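Local coordinates for lectin (Cicer arietinum, PDB 3V6N), which agglutinates red blood cells and holds a calcium and a sodium ion within a four-bladed beta-propeller of the hemopexin fold, at residues 74-79 and 106-111; 114-119 and 139-144; 212-217 and 222-227. All blocks are in the same frame, centred on the assembly; numbering follows the deposited sequence.

Interactions 1 and 2 are neighbours, with centres 10 Å apart, and follow one another along the chain. They touch directly: F111 CD1 lies 3.6 Å from F116 CB, and F110 CE2 lies 3.6 Å from I143 CG2, so the chain leaving helix 104-107 rests on the blade built around strand 139-144. Interaction 3 stands across the propeller, its centre 29 Å and 28 Å from those of interactions 1 and 2, and shares no touching atoms with either. The calcium ion, bound by N7, D65, D121 and D174, is a common reference: it is about 8 Å from the side chain of F78, 11 Å from F116 and 13 Å from I224.

Interaction 1 (74-79 and 106-111); sequences EAFIFY and DMFPFF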
# COMPACT_ATOMS: atom_id res chain seq x y z
N GLU A 74 0.53 4.43 -21.12
CA GLU A 74 0.04 3.89 -19.87
C GLU A 74 0.68 2.55 -19.54
O GLU A 74 0.84 1.72 -20.43
CB GLU A 74 -1.49 3.83 -19.86
CG GLU A 74 -2.14 5.19 -20.12
CD GLU A 74 -3.65 5.10 -20.30
OE1 GLU A 74 -4.24 4.06 -19.99
OE2 GLU A 74 -4.25 6.09 -20.76
N ALA A 75 1.03 2.35 -18.28
CA ALA A 75 1.63 1.09 -17.81
C ALA A 75 1.02 0.62 -16.48
O ALA A 75 0.58 1.44 -15.68
CB ALA A 75 3.13 1.26 -17.64
N PHE A 76 0.96 -0.70 -16.27
CA PHE A 76 0.62 -1.26 -14.97
C PHE A 76 1.92 -1.41 -14.20
O PHE A 76 2.93 -1.87 -14.75
CB PHE A 76 -0.09 -2.62 -15.07
CG PHE A 76 -1.60 -2.51 -15.24
CD1 PHE A 76 -2.43 -2.29 -14.15
CD2 PHE A 76 -2.18 -2.65 -16.51
CE1 PHE A 76 -3.81 -2.17 -14.32
CE2 PHE A 76 -3.55 -2.53 -16.69
CZ PHE A 76 -4.37 -2.29 -15.59
N ILE A 77 1.92 -0.98 -12.95
CA ILE A 77 3.08 -1.15 -12.09
C ILE A 77 2.61 -1.94 -10.86
O ILE A 77 1.43 -1.90 -10.52
CB ILE A 77 3.74 0.22 -11.72
CG1 ILE A 77 2.73 1.11 -10.98
CG2 ILE A 77 4.30 0.90 -12.98
CD1 ILE A 77 3.35 2.31 -10.29
N PHE A 78 3.51 -2.68 -10.23
CA PHE A 78 3.15 -3.49 -9.07
C PHE A 78 4.13 -3.29 -7.93
O PHE A 78 5.29 -2.96 -8.17
CB PHE A 78 3.14 -4.98 -9.41
CG PHE A 78 2.13 -5.37 -10.46
CD1 PHE A 78 0.99 -6.05 -10.11
CD2 PHE A 78 2.34 -5.05 -11.80
CE1 PHE A 78 0.07 -6.42 -11.08
CE2 PHE A 78 1.43 -5.41 -12.78
CZ PHE A 78 0.29 -6.10 -12.42
N TYR A 79 3.66 -3.49 -6.70
CA TYR A 79 4.52 -3.70 -5.55
C TYR A 79 3.84 -4.69 -4.60
O TYR A 79 2.72 -4.43 -4.10
CB TYR A 79 4.87 -2.40 -4.82
CG TYR A 79 5.67 -2.70 -3.56
CD1 TYR A 79 7.00 -3.11 -3.65
CD2 TYR A 79 5.09 -2.63 -2.29
CE1 TYR A 79 7.73 -3.41 -2.53
CE2 TYR A 79 5.82 -2.92 -1.15
CZ TYR A 79 7.15 -3.31 -1.28
OH TYR A 79 7.90 -3.63 -0.16
N ASP A 106 -8.42 -7.40 -6.67
CA ASP A 106 -9.48 -6.46 -7.03
C ASP A 106 -9.33 -5.96 -8.45
O ASP A 106 -10.31 -5.61 -9.09
CB ASP A 106 -9.50 -5.26 -6.08
CG ASP A 106 -10.03 -5.61 -4.69
OD1 ASP A 106 -10.68 -6.67 -4.52
OD2 ASP A 106 -9.78 -4.84 -3.75
N MET A 107 -8.10 -5.89 -8.94
CA MET A 107 -7.86 -5.46 -10.31
C MET A 107 -8.02 -6.62 -11.29
O MET A 107 -8.49 -6.43 -12.41
CB MET A 107 -6.47 -4.84 -10.43
CG MET A 107 -6.24 -4.00 -11.67
SD MET A 107 -6.78 -2.30 -11.45
CE MET A 107 -5.37 -1.59 -10.60
N PHE A 108 -7.62 -7.82 -10.85
CA PHE A 108 -7.64 -9.05 -11.66
C PHE A 108 -8.21 -10.20 -10.84
O PHE A 108 -7.44 -10.99 -10.28
CB PHE A 108 -6.23 -9.45 -12.12
CG PHE A 108 -5.46 -8.35 -12.80
CD1 PHE A 108 -5.78 -7.94 -14.09
CD2 PHE A 108 -4.41 -7.72 -12.15
CE1 PHE A 108 -5.07 -6.93 -14.72
CE2 PHE A 108 -3.70 -6.69 -12.77
CZ PHE A 108 -4.03 -6.30 -14.05
N PRO A 109 -9.56 -10.32 -10.77
CA PRO A 109 -10.19 -11.31 -9.88
C PRO A 109 -9.89 -12.77 -10.20
O PRO A 109 -10.00 -13.62 -9.32
CB PRO A 109 -11.69 -11.02 -10.04
CG PRO A 109 -11.75 -9.58 -10.47
CD PRO A 109 -10.55 -9.41 -11.37
N PHE A 110 -9.52 -13.06 -11.45
CA PHE A 110 -9.21 -14.44 -11.86
C PHE A 110 -7.96 -14.97 -11.14
O PHE A 110 -7.71 -16.18 -11.14
CB PHE A 110 -9.07 -14.55 -13.38
CG PHE A 110 -8.30 -13.42 -14.02
CD1 PHE A 110 -8.97 -12.35 -14.61
CD2 PHE A 110 -6.91 -13.42 -14.04
CE1 PHE A 110 -8.27 -11.30 -15.20
CE2 PHE A 110 -6.20 -12.39 -14.63
CZ PHE A 110 -6.88 -11.32 -15.21
N PHE A 111 -7.20 -14.08 -10.51
CA PHE A 111 -6.01 -14.50 -9.75
C PHE A 111 -6.29 -14.96 -8.32
O PHE A 111 -5.43 -15.58 -7.68
CB PHE A 111 -4.93 -13.41 -9.77
CG PHE A 111 -4.16 -13.35 -11.07
CD1 PHE A 111 -3.89 -14.52 -11.80
CD2 PHE A 111 -3.68 -12.13 -11.56
CE1 PHE A 111 -3.18 -14.47 -12.99
CE2 PHE A 111 -2.96 -12.09 -12.75
CZ PHE A 111 -2.71 -13.25 -13.46
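F76 and M107 mark the closest backbone approach, yet their CA atoms remain 10.5 Å apart, so strand 74-79 and the end of helix 104-107 with its following turn meet through side chains alone. F76 CE1 is the focal atom. M107 reaches it with CG at 4.0 Å, and because its chain bends at both chi2 and chi3, SD and CE curl round the same corner. The sulfur ends at the edge of the F76 ring, 5.5 Å from SD to the ring centroid and 81° off the normal, which makes a Met-aromatic contact.

F108, the first residue to leave helical geometry, brings its CZ over one face of F76, displaced toward the rim; the centroids of the F76 and F108 rings are 5.6 Å apart with planes at 57°, an inclined edge-to-face pair. The neighbouring F108 CE2 meets F78 CZ at 4.0 Å, near the plane of the F78 ring. Within 106-111, F111 N bonds to F108 O and closes the turn.

The blade of strand 74-79 is thus joined to the linker toward the next blade, where F108 also touches I143. F78 packs against D65, a calcium ligand. The interface itself is wholly apolar, with 158 Å² of buried surface: cohesion rests on dispersion, on the F108 edge turned to the F76 face, and on the M107 sulfur at that ring's edge.

Interaction 2 (114-119 and 139-144); sequences TVFENG and KYARID. With SO4 (sulfate ion), chain H.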
# COMPACT_ATOMS: atom_id res chain seq x y z
N THR A 114 -4.84 -18.22 -6.39
CA THR A 114 -3.59 -18.62 -7.04
C THR A 114 -2.40 -17.95 -6.36
O THR A 114 -2.56 -17.07 -5.51
CB THR A 114 -3.53 -18.21 -8.54
OG1 THR A 114 -3.44 -16.79 -8.65
CG2 THR A 114 -4.74 -18.71 -9.33
N VAL A 115 -1.20 -18.36 -6.76
CA VAL A 115 0.04 -17.77 -6.27
C VAL A 115 0.24 -16.31 -6.75
O VAL A 115 0.93 -15.53 -6.10
CB VAL A 115 1.24 -18.71 -6.59
CG1 VAL A 115 1.48 -18.85 -8.10
CG2 VAL A 115 2.50 -18.27 -5.84
N PHE A 116 -0.43 -15.92 -7.84
CA PHE A 116 -0.33 -14.56 -8.38
C PHE A 116 -1.00 -13.48 -7.51
O PHE A 116 -0.75 -12.29 -7.69
CB PHE A 116 -0.92 -14.46 -9.79
CG PHE A 116 -0.15 -15.21 -10.85
CD1 PHE A 116 -0.29 -16.59 -10.99
CD2 PHE A 116 0.68 -14.52 -11.73
CE1 PHE A 116 0.40 -17.27 -11.99
CE2 PHE A 116 1.38 -15.20 -12.72
CZ PHE A 116 1.24 -16.57 -12.86
N GLU A 117 -1.89 -13.87 -6.59
CA GLU A 117 -2.59 -12.82 -5.83
C GLU A 117 -1.72 -12.07 -4.81
O GLU A 117 -2.06 -10.96 -4.41
CB GLU A 117 -3.91 -13.31 -5.22
CG GLU A 117 -3.80 -14.20 -3.99
CD GLU A 117 -5.18 -14.58 -3.44
OE1 GLU A 117 -5.53 -15.77 -3.50
OE2 GLU A 117 -5.92 -13.69 -2.96
N ASN A 118 -0.59 -12.67 -4.42
CA ASN A 118 0.30 -12.03 -3.44
C ASN A 118 1.44 -11.23 -4.07
O ASN A 118 2.19 -10.56 -3.37
CB ASN A 118 0.84 -13.08 -2.45
CG ASN A 118 -0.26 -13.73 -1.63
OD1 ASN A 118 -0.23 -14.93 -1.37
ND2 ASN A 118 -1.27 -12.94 -1.23
N GLY A 119 1.54 -11.27 -5.39
CA GLY A 119 2.62 -10.60 -6.09
C GLY A 119 2.92 -11.26 -7.42
O GLY A 119 2.63 -12.46 -7.63
N LYS A 139 5.54 -20.58 -12.90
CA LYS A 139 4.27 -20.54 -13.65
C LYS A 139 4.11 -19.25 -14.44
O LYS A 139 4.67 -18.22 -14.07
CB LYS A 139 3.06 -20.64 -12.71
CG LYS A 139 3.09 -21.77 -11.71
CD LYS A 139 2.52 -23.06 -12.29
CE LYS A 139 2.83 -24.18 -11.30
NZ LYS A 139 1.82 -25.27 -11.26
N TYR A 140 3.30 -19.29 -15.50
CA TYR A 140 2.99 -18.09 -16.27
C TYR A 140 1.51 -18.01 -16.59
O TYR A 140 0.83 -19.03 -16.64
CB TYR A 140 3.86 -17.99 -17.53
CG TYR A 140 3.36 -18.72 -18.76
CD1 TYR A 140 3.55 -20.10 -18.90
CD2 TYR A 140 2.73 -18.03 -19.79
CE1 TYR A 140 3.10 -20.78 -20.03
CE2 TYR A 140 2.27 -18.69 -20.93
CZ TYR A 140 2.46 -20.06 -21.05
OH TYR A 140 1.99 -20.72 -22.18
N ALA A 141 1.02 -16.79 -16.80
CA ALA A 141 -0.36 -16.56 -17.12
C ALA A 141 -0.43 -15.65 -18.33
O ALA A 141 0.49 -14.87 -18.62
CB ALA A 141 -1.09 -15.94 -15.94
N ARG A 142 -1.52 -15.77 -19.06
CA ARG A 142 -1.69 -15.02 -20.27
C ARG A 142 -3.05 -14.35 -20.16
O ARG A 142 -4.06 -15.03 -20.06
CB ARG A 142 -1.60 -15.96 -21.46
CG ARG A 142 -1.75 -15.31 -22.82
CD ARG A 142 -1.62 -16.38 -23.90
NE ARG A 142 -2.01 -15.85 -25.20
CZ ARG A 142 -2.28 -16.60 -26.27
NH1 ARG A 142 -2.20 -17.92 -26.20
NH2 ARG A 142 -2.62 -16.01 -27.40
N ILE A 143 -3.06 -13.01 -20.14
CA ILE A 143 -4.29 -12.24 -19.93
C ILE A 143 -4.52 -11.23 -21.04
O ILE A 143 -3.61 -10.91 -21.80
CB ILE A 143 -4.29 -11.47 -18.58
CG1 ILE A 143 -3.29 -10.28 -18.61
CG2 ILE A 143 -3.98 -12.42 -17.43
CD1 ILE A 143 -3.56 -9.19 -17.60
N ASP A 144 -5.75 -10.75 -21.12
CA ASP A 144 -6.11 -9.63 -21.98
C ASP A 144 -6.41 -8.50 -21.01
O ASP A 144 -7.37 -8.60 -20.23
CB ASP A 144 -7.33 -9.98 -22.85
CG ASP A 144 -7.78 -8.84 -23.76
OD1 ASP A 144 -7.81 -7.66 -23.34
OD2 ASP A 144 -8.13 -9.12 -24.91
S SO4 H . 2.14 -19.04 -25.39
O1 SO4 H . 2.41 -20.27 -26.16
O2 SO4 H . 1.53 -18.02 -26.25
O3 SO4 H . 1.24 -19.37 -24.27
O4 SO4 H . 3.48 -18.63 -24.95
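F116 meets A141 across a CA-to-CA distance of 9.0 Å, and its side chain spans the gap between the loop 114-119 and strand 139-144. CB packs on F111, whose ring stacks with that of F116. From there a chi1 of -68° puts CG anti to the carbonyl carbon and sends the ring toward the strand, where contact builds up at its far end. CE1 comes 4.4 Å from K139 CB, CE2 lies 4.1 Å from A141 CB, and the tip, CZ, reaches A141 CB at 3.9 Å. The same CZ also rests on the peptide backbone, 4.0 Å from K139 O and equally near Y140 C. The small A141 side chain is consistent with so close an approach to the backbone.

On the loop side, F116 N makes a weak bond to T114 OG1, bent to 135°. K136 NZ is also hydrogen-bonded to V115 O and G119 O.

Y140 starts its side chain away from F116, and its OH donates to O3 of a sulfate ion at 2.6 Å, with O3 at the ring edge. The sulfate, probably from the crystallisation liquor, is also bound by Y133 OH and G201 N. R142 presents a guanidinium face to sulfate O2 at a longer distance, while its NE forms a salt bridge with E131.

Strand 139-144 is flanked in its blade by strands 131-136 and 149-156, and F116 touches K136 and I154 on these two; the loop carrying it links helix 104-107 to strand 122-125.

Interaction 3 (212-217 and 222-227); sequences KTLDYW and GIIPLE
I224 and L214 bury most of this contact, 57 and 52 Å², with T213 adding a further 19 Å². Together they pack the C-terminal tail of the four-bladed propeller against the short helix 213-216, which follows the outermost strand of the last blade. The nearest CA atoms, those of L214 and I224, are 8.2 Å apart, and each of the three residues starts its side chain toward the opposite segment.

L214 approaches with both branches of its isobutyl end. CD2 lies 4.0 Å from I224 CG1, whereas CD1 sits 3.9 Å from I224 O; CD2 is also close to that oxygen. The two side chains run antiparallel, flank to flank, instead of meeting end on, so the leucine fork lies along both the base of the isoleucine and its carbonyl. That carbonyl belongs to the cis peptide preceding P225.

In I224, a chi1 of 70° sets CG1 between the backbone N and the carbonyl carbon, where it meets the L214 fork. I224 also touches I22 of strand 17-22, in the first blade, so one buried side chain bridges the helix of the last blade and the strands of the first. Two further links run the same way: L226 pairs with G4 through the backbone near the two termini, and W217 NE1 bonds to Y31 O, joining the end of helix 213-216 to the first blade.

The helix holds its own turn with W217 N bonded to T213 O at 2.9 Å. T213 has a backbone bond to E191 as well, and its methyl completes the apolar patch: T213 CG2 lies 4.4 Å from I224 CD1.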
# COMPACT_ATOMS: atom_id res chain seq x y z
N LYS A 212 25.52 -12.19 -20.14
CA LYS A 212 25.67 -11.21 -19.08
C LYS A 212 25.14 -9.85 -19.50
O LYS A 212 25.53 -9.30 -20.53
CB LYS A 212 27.13 -11.09 -18.65
CG LYS A 212 27.62 -12.31 -17.88
CD LYS A 212 28.76 -11.94 -16.93
CE LYS A 212 28.37 -10.82 -15.96
NZ LYS A 212 29.55 -10.15 -15.36
N THR A 213 24.24 -9.31 -18.68
CA THR A 213 23.59 -8.04 -18.97
C THR A 213 24.58 -6.90 -19.24
O THR A 213 24.36 -6.07 -20.13
CB THR A 213 22.58 -7.68 -17.86
OG1 THR A 213 21.69 -8.79 -17.65
CG2 THR A 213 21.75 -6.45 -18.25
N LEU A 214 25.67 -6.88 -18.47
CA LEU A 214 26.71 -5.84 -18.59
C LEU A 214 27.50 -5.91 -19.91
O LEU A 214 28.01 -4.89 -20.37
CB LEU A 214 27.64 -5.83 -17.36
CG LEU A 214 27.04 -5.27 -16.06
CD1 LEU A 214 27.97 -5.47 -14.87
CD2 LEU A 214 26.66 -3.80 -16.20
N ASP A 215 27.61 -7.10 -20.50
CA ASP A 215 28.21 -7.22 -21.84
C ASP A 215 27.30 -6.61 -22.93
O ASP A 215 27.80 -6.03 -23.90
CB ASP A 215 28.50 -8.68 -22.20
CG ASP A 215 29.59 -9.31 -21.33
OD1 ASP A 215 30.34 -8.58 -20.65
OD2 ASP A 215 29.72 -10.56 -21.35
N TYR A 216 25.99 -6.74 -22.78
CA TYR A 216 25.04 -6.25 -23.78
C TYR A 216 24.75 -4.74 -23.62
O TYR A 216 24.57 -4.03 -24.62
CB TYR A 216 23.74 -7.07 -23.70
CG TYR A 216 22.71 -6.82 -24.78
CD1 TYR A 216 22.87 -7.35 -26.06
CD2 TYR A 216 21.53 -6.12 -24.51
CE1 TYR A 216 21.92 -7.17 -27.05
CE2 TYR A 216 20.57 -5.92 -25.50
CZ TYR A 216 20.77 -6.45 -26.77
OH TYR A 216 19.84 -6.28 -27.75
N TRP A 217 24.71 -4.28 -22.37
CA TRP A 217 24.57 -2.86 -22.07
C TRP A 217 25.69 -2.34 -21.19
O TRP A 217 25.50 -2.17 -19.97
CB TRP A 217 23.22 -2.58 -21.40
CG TRP A 217 22.02 -2.85 -22.28
CD1 TRP A 217 21.82 -2.45 -23.60
CD2 TRP A 217 20.79 -3.57 -21.91
NE1 TRP A 217 20.61 -2.88 -24.06
CE2 TRP A 217 19.93 -3.55 -23.10
CE3 TRP A 217 20.34 -4.21 -20.76
CZ2 TRP A 217 18.68 -4.16 -23.12
CZ3 TRP A 217 19.07 -4.81 -20.78
CH2 TRP A 217 18.27 -4.80 -21.94
N GLY A 222 28.45 0.07 -13.29
CA GLY A 222 28.47 0.89 -12.08
C GLY A 222 27.09 1.29 -11.58
O GLY A 222 26.96 1.94 -10.54
N ILE A 223 26.06 0.90 -12.32
CA ILE A 223 24.68 1.12 -11.90
C ILE A 223 24.11 -0.19 -11.33
O ILE A 223 23.50 -0.19 -10.26
CB ILE A 223 23.81 1.66 -13.07
CG1 ILE A 223 24.33 3.03 -13.52
CG2 ILE A 223 22.34 1.74 -12.66
CD1 ILE A 223 23.59 3.65 -14.69
N ILE A 224 24.30 -1.28 -12.06
CA ILE A 224 23.98 -2.61 -11.53
C ILE A 224 25.26 -3.43 -11.41
O ILE A 224 26.18 -3.26 -12.23
CB ILE A 224 22.92 -3.38 -12.36
CG1 ILE A 224 23.47 -3.82 -13.73
CG2 ILE A 224 21.64 -2.57 -12.51
CD1 ILE A 224 22.83 -5.08 -14.26
N PRO A 225 25.36 -4.29 -10.37
CA PRO A 225 24.41 -4.38 -9.25
C PRO A 225 24.43 -3.11 -8.40
O PRO A 225 25.44 -2.40 -8.38
CB PRO A 225 24.92 -5.58 -8.43
CG PRO A 225 26.31 -5.84 -8.90
CD PRO A 225 26.40 -5.33 -10.31
N LEU A 226 23.31 -2.81 -7.74
CA LEU A 226 23.22 -1.66 -6.83
C LEU A 226 23.36 -2.16 -5.39
O LEU A 226 22.44 -2.79 -4.85
CB LEU A 226 21.90 -0.90 -7.04
CG LEU A 226 21.90 0.64 -7.17
CD1 LEU A 226 20.61 1.16 -7.79
CD2 LEU A 226 22.18 1.37 -5.87
N GLU A 227 24.52 -1.91 -4.78
CA GLU A 227 24.75 -2.28 -3.37
C GLU A 227 24.42 -1.11 -2.44
O GLU A 227 24.60 0.06 -2.79
CB GLU A 227 26.19 -2.76 -3.14
CG GLU A 227 26.36 -3.77 -2.01
CD GLU A 227 26.65 -3.15 -0.64
OE1 GLU A 227 27.72 -3.47 -0.06
OE2 GLU A 227 25.84 -2.35 -0.13